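Local coordinates for protein thermotoga maritima TmcAL (Thermotoga maritima, PDB 5Y0T) that belongs to the HIGH nucleotidyl transferase family of the HUP clan and binds adenosine-5'-rp-alpha-thio-triphosphate in a pocket of its chain, at residues E348-S351 / L352-K356; Q382-L385 / E386-L390. All blocks are in the same frame, centred on the assembly; numbering follows the deposited sequence.

In the fold
Interactions 1 and 2 are both intrahelical contacts: interaction 1 takes in all but the first two residues of helix 346-356, interaction 2 the N-terminal half of helix 381-399. They follow one another along the chain. Their centres lie 24 Å apart and their nearest atoms about 12 Å apart, so they do not touch. Interaction 1 is the more peripheral, its centre 24 Å from that of the chain against 17 Å for interaction 2. Strand 337-343 leads into the helix of interaction 1, and the residues just before that strand, Gln-335 and Tyr-336, meet interaction 2. The adenosine-5'-rp-alpha-thio-triphosphate pocket draws on residues between 7 and 210, earlier in the chain than both.

Interaction 1: residues E348-S351 / L352-K356; sequences EILS and LMRKK
Ile-349 and Leu-352, like Leu-350 and Met-353, meet one turn apart within helix 346-356, the crossover helix of a beta-alpha-beta unit whose strands, 337-343 and 361-362, run parallel. The backbone evidence is two good i to i+4 hydrogen bonds, from Met-353 N to Ile-349 O (2.9 Å, 164° at the hydrogen) and from Arg-354 N to Leu-350 O (3.0 Å); the bond from Leu-352 N to Glu-348 O is weak.

The apolar contacts are made by terminal methyl groups. Ile-349 CD1 approaches Leu-352 CD2 at 4.1 Å, the two chains crossing obliquely. Leu-350 divides its methyls: CD1 meets Met-353 CE at 4.2 Å, while CD2 lies 4.0 Å from Arg-354 NH1, oblique to the guanidinium. Met-353 reaches its leucine partner through a turn about its CG-SD bond (chi3 53°), which takes CE out of the line of the chain. Ile-349 and Met-353 also pack on Ile-34 of strand 32-38, and Leu-350 on Ile-339 and Phe-342, which seats the helix against the sheet.

On the polar side, one water joins Ser-351 to Lys-355. It donates to Ser-351 O at 2.7 Å and accepts from Lys-355 NZ at 3.1 Å. The lysine chain, extended to CE, bends at its last torsion (chi4 72°), which turns NZ back toward Ser-351 and onto the water. The same water is hydrogen-bonded to Ser-351 OG at 3.1 Å.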
loop_
_atom_site.group_PDB
_atom_site.type_symbol
_atom_site.label_atom_id
_atom_site.label_comp_id
_atom_site.label_asym_id
_atom_site.label_seq_id
_atom_site.Cartn_x
_atom_site.Cartn_y
_atom_site.Cartn_z
ATOM N N GLU A 348 -29.485 -27.362 -13.322
ATOM C CA GLU A 348 -30.864 -27.161 -13.737
ATOM C C GLU A 348 -31.332 -25.741 -13.420
ATOM O O GLU A 348 -31.961 -25.099 -14.265
ATOM C CB GLU A 348 -31.781 -28.189 -13.065
ATOM C CG GLU A 348 -31.415 -29.641 -13.397
ATOM C CD GLU A 348 -32.081 -30.653 -12.474
ATOM O OE1 GLU A 348 -32.933 -30.252 -11.646
ATOM O OE2 GLU A 348 -31.746 -31.856 -12.580
ATOM N N ILE A 349 -31.034 -25.243 -12.217
ATOM C CA ILE A 349 -31.523 -23.903 -11.856
ATOM C C ILE A 349 -30.610 -22.849 -12.478
ATOM O O ILE A 349 -31.060 -21.773 -12.853
ATOM C CB ILE A 349 -31.657 -23.699 -10.306
ATOM C CG1 ILE A 349 -32.406 -22.395 -9.988
ATOM C CG2 ILE A 349 -30.298 -23.692 -9.607
ATOM C CD1 ILE A 349 -33.814 -22.341 -10.600
ATOM N N LEU A 350 -29.340 -23.183 -12.668
ATOM C CA LEU A 350 -28.444 -22.233 -13.329
ATOM C C LEU A 350 -28.862 -22.030 -14.783
ATOM O O LEU A 350 -28.837 -20.914 -15.309
ATOM C CB LEU A 350 -26.997 -22.711 -13.237
ATOM C CG LEU A 350 -25.960 -21.775 -13.867
ATOM C CD1 LEU A 350 -26.082 -20.374 -13.272
ATOM C CD2 LEU A 350 -24.555 -22.340 -13.661
ATOM N N SER A 351 -29.300 -23.109 -15.423
ATOM C CA SER A 351 -29.784 -23.026 -16.783
ATOM C C SER A 351 -31.017 -22.102 -16.890
ATOM O O SER A 351 -31.144 -21.295 -17.826
ATOM C CB SER A 351 -30.098 -24.437 -17.302
ATOM O OG SER A 351 -30.683 -24.378 -18.588
ATOM N N LEU A 352 -31.911 -22.202 -15.919
ATOM C CA LEU A 352 -33.081 -21.333 -15.894
ATOM C C LEU A 352 -32.679 -19.873 -15.639
ATOM O O LEU A 352 -33.229 -18.966 -16.252
ATOM C CB LEU A 352 -34.075 -21.793 -14.828
ATOM C CG LEU A 352 -35.406 -21.034 -14.859
ATOM C CD1 LEU A 352 -36.105 -21.228 -16.213
ATOM C CD2 LEU A 352 -36.313 -21.493 -13.740
ATOM N N MET A 353 -31.723 -19.662 -14.737
ATOM C CA MET A 353 -31.183 -18.322 -14.492
ATOM C C MET A 353 -30.663 -17.683 -15.766
ATOM O O MET A 353 -30.831 -16.485 -15.965
ATOM C CB MET A 353 -30.062 -18.357 -13.448
ATOM C CG MET A 353 -30.562 -18.563 -12.027
ATOM S SD MET A 353 -29.210 -18.840 -10.870
ATOM C CE MET A 353 -28.187 -17.412 -11.227
ATOM N N ARG A 354 -30.042 -18.473 -16.636
ATOM C CA ARG A 354 -29.517 -17.889 -17.871
ATOM C C ARG A 354 -30.650 -17.329 -18.716
ATOM O O ARG A 354 -30.462 -16.359 -19.454
ATOM C CB ARG A 354 -28.701 -18.905 -18.665
ATOM C CG ARG A 354 -27.398 -19.307 -17.956
ATOM C CD ARG A 354 -26.461 -20.089 -18.878
ATOM N NE ARG A 354 -25.377 -20.735 -18.135
ATOM C CZ ARG A 354 -24.246 -20.128 -17.773
ATOM N NH1 ARG A 354 -23.315 -20.799 -17.106
ATOM N NH2 ARG A 354 -24.044 -18.850 -18.074
ATOM N N LYS A 355 -31.834 -17.920 -18.601
ATOM C CA LYS A 355 -32.991 -17.382 -19.313
ATOM C C LYS A 355 -33.638 -16.215 -18.566
ATOM O O LYS A 355 -34.143 -15.279 -19.187
ATOM C CB LYS A 355 -34.043 -18.471 -19.556
ATOM C CG LYS A 355 -33.545 -19.659 -20.393
ATOM C CD LYS A 355 -34.639 -20.725 -20.511
ATOM C CE LYS A 355 -34.217 -21.907 -21.387
ATOM N NZ LYS A 355 -33.201 -22.792 -20.740
ATOM N N LYS A 356 -33.709 -16.312 -17.243
ATOM C CA LYS A 356 -34.498 -15.343 -16.472
ATOM C C LYS A 356 -33.734 -14.223 -15.753
ATOM O O LYS A 356 -34.356 -13.284 -15.243
ATOM C CB LYS A 356 -35.328 -16.107 -15.432
ATOM C CG LYS A 356 -36.317 -17.093 -16.042
ATOM C CD LYS A 356 -37.331 -17.568 -15.006
ATOM C CE LYS A 356 -38.462 -18.380 -15.640
ATOM N NZ LYS A 356 -39.192 -17.619 -16.702
HETATM O O HOH W 1 -30.303 -21.817 -20.353
#

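Interaction 2: residues Q382-L385 / E386-L390; sequences QLFL and EQIDL
Four i to i+4 backbone hydrogen bonds link Gln-382, Leu-383, Phe-384 and Leu-385 to the next turn of helix 381-399. The shortest runs from Gln-387 N to Leu-383 O, at 2.7 Å with 164° at the hydrogen; Ile-388 N to Phe-384 O is similarly straight at 3.0 Å.

The Gln-387 amide is satisfied outside the turn: OE1 accepts from Gln-335 N and NE2 donates to Gly-333 O. The same amide lies against Leu-383, with Gln-387 NE2 3.7 Å from Leu-383 CG. Gln-387 CG stands beside its own backbone N (chi1 -72°), and the extended chain beyond it passes Leu-383 O.

Gln-382 and Glu-386 cross at about a right angle, their amide and carboxylate planes 56° apart. Gln-382 OE1 sits 3.5 Å from Glu-386 CG; it makes no hydrogen bond to Glu-386 OE2, since both oxygens are acceptors. Further round, Phe-384 CE1 touches Ile-388 CD1 at 4.2 Å, obliquely to the ring.

Phe-384 packs on Tyr-368 and Leu-372 of helix 368-374 and makes an edge-to-face stack with Tyr-336, just before strand 337-343. Gln-387 and Glu-386 lie on Phe-325 of helix 323-332, and Gln-387 also reaches Phe-74 of helix 72-75.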
loop_
_atom_site.group_PDB
_atom_site.type_symbol
_atom_site.label_atom_id
_atom_site.label_comp_id
_atom_site.label_asym_id
_atom_site.label_seq_id
_atom_site.Cartn_x
_atom_site.Cartn_y
_atom_site.Cartn_z
ATOM N N GLN A 382 -19.066 0.937 -16.887
ATOM C CA GLN A 382 -17.940 1.373 -16.062
ATOM C C GLN A 382 -18.084 0.850 -14.630
ATOM O O GLN A 382 -17.114 0.401 -14.038
ATOM C CB GLN A 382 -17.805 2.899 -16.074
ATOM C CG GLN A 382 -16.440 3.396 -15.564
ATOM C CD GLN A 382 -15.263 2.512 -16.019
ATOM O OE1 GLN A 382 -14.522 1.973 -15.188
ATOM N NE2 GLN A 382 -15.088 2.369 -17.341
ATOM N N LEU A 383 -19.301 0.874 -14.088
ATOM C CA LEU A 383 -19.530 0.365 -12.732
ATOM C C LEU A 383 -19.250 -1.142 -12.642
ATOM O O LEU A 383 -18.606 -1.637 -11.684
ATOM C CB LEU A 383 -20.962 0.666 -12.293
ATOM C CG LEU A 383 -21.283 0.309 -10.839
ATOM C CD1 LEU A 383 -20.354 1.059 -9.878
ATOM C CD2 LEU A 383 -22.735 0.662 -10.570
ATOM N N PHE A 384 -19.720 -1.868 -13.649
ATOM C CA PHE A 384 -19.457 -3.306 -13.768
ATOM C C PHE A 384 -17.948 -3.544 -13.688
ATOM O O PHE A 384 -17.480 -4.341 -12.884
ATOM C CB PHE A 384 -20.060 -3.822 -15.091
ATOM C CG PHE A 384 -19.888 -5.307 -15.354
ATOM C CD1 PHE A 384 -18.627 -5.879 -15.517
ATOM C CD2 PHE A 384 -21.005 -6.113 -15.548
ATOM C CE1 PHE A 384 -18.487 -7.236 -15.812
ATOM C CE2 PHE A 384 -20.874 -7.464 -15.863
ATOM C CZ PHE A 384 -19.611 -8.030 -15.984
ATOM N N LEU A 385 -17.188 -2.841 -14.525
ATOM C CA LEU A 385 -15.743 -3.023 -14.549
ATOM C C LEU A 385 -15.096 -2.666 -13.211
ATOM O O LEU A 385 -14.221 -3.393 -12.742
ATOM C CB LEU A 385 -15.110 -2.196 -15.684
ATOM C CG LEU A 385 -15.448 -2.695 -17.094
ATOM C CD1 LEU A 385 -14.912 -1.726 -18.179
ATOM C CD2 LEU A 385 -14.923 -4.103 -17.328
ATOM N N GLU A 386 -15.519 -1.560 -12.595
ATOM C CA GLU A 386 -14.993 -1.178 -11.277
ATOM C C GLU A 386 -15.337 -2.187 -10.193
ATOM O O GLU A 386 -14.479 -2.546 -9.372
ATOM C CB GLU A 386 -15.496 0.224 -10.876
ATOM C CG GLU A 386 -14.932 1.296 -11.805
ATOM C CD GLU A 386 -15.337 2.720 -11.437
ATOM O OE1 GLU A 386 -16.039 2.916 -10.428
ATOM O OE2 GLU A 386 -14.943 3.649 -12.171
ATOM N N GLN A 387 -16.575 -2.671 -10.192
ATOM C CA GLN A 387 -16.978 -3.647 -9.197
ATOM C C GLN A 387 -16.166 -4.933 -9.319
ATOM O O GLN A 387 -15.623 -5.430 -8.323
ATOM C CB GLN A 387 -18.484 -3.952 -9.311
ATOM C CG GLN A 387 -19.377 -2.822 -8.824
ATOM C CD GLN A 387 -20.867 -3.117 -8.990
ATOM O OE1 GLN A 387 -21.256 -4.050 -9.693
ATOM N NE2 GLN A 387 -21.704 -2.324 -8.328
ATOM N N ILE A 388 -16.060 -5.477 -10.532
ATOM C CA ILE A 388 -15.425 -6.784 -10.675
ATOM C C ILE A 388 -13.899 -6.667 -10.512
ATOM O O ILE A 388 -13.255 -7.590 -10.001
ATOM C CB ILE A 388 -15.816 -7.462 -12.016
ATOM C CG1 ILE A 388 -15.732 -8.985 -11.896
ATOM C CG2 ILE A 388 -14.971 -6.932 -13.212
ATOM C CD1 ILE A 388 -16.475 -9.713 -13.030
ATOM N N ASP A 389 -13.337 -5.514 -10.869
ATOM C CA ASP A 389 -11.923 -5.238 -10.624
ATOM C C ASP A 389 -11.619 -5.262 -9.118
ATOM O O ASP A 389 -10.580 -5.778 -8.684
ATOM C CB ASP A 389 -11.527 -3.885 -11.219
ATOM C CG ASP A 389 -10.109 -3.469 -10.827
ATOM O OD1 ASP A 389 -9.150 -4.026 -11.399
ATOM O OD2 ASP A 389 -9.962 -2.604 -9.934
ATOM N N LEU A 390 -12.544 -4.740 -8.322
ATOM C CA LEU A 390 -12.399 -4.795 -6.864
ATOM C C LEU A 390 -12.463 -6.231 -6.357
ATOM O O LEU A 390 -11.652 -6.633 -5.505
ATOM C CB LEU A 390 -13.470 -3.923 -6.189
ATOM C CG LEU A 390 -13.508 -3.972 -4.660
ATOM C CD1 LEU A 390 -12.129 -3.614 -4.049
ATOM C CD2 LEU A 390 -14.589 -3.072 -4.119
#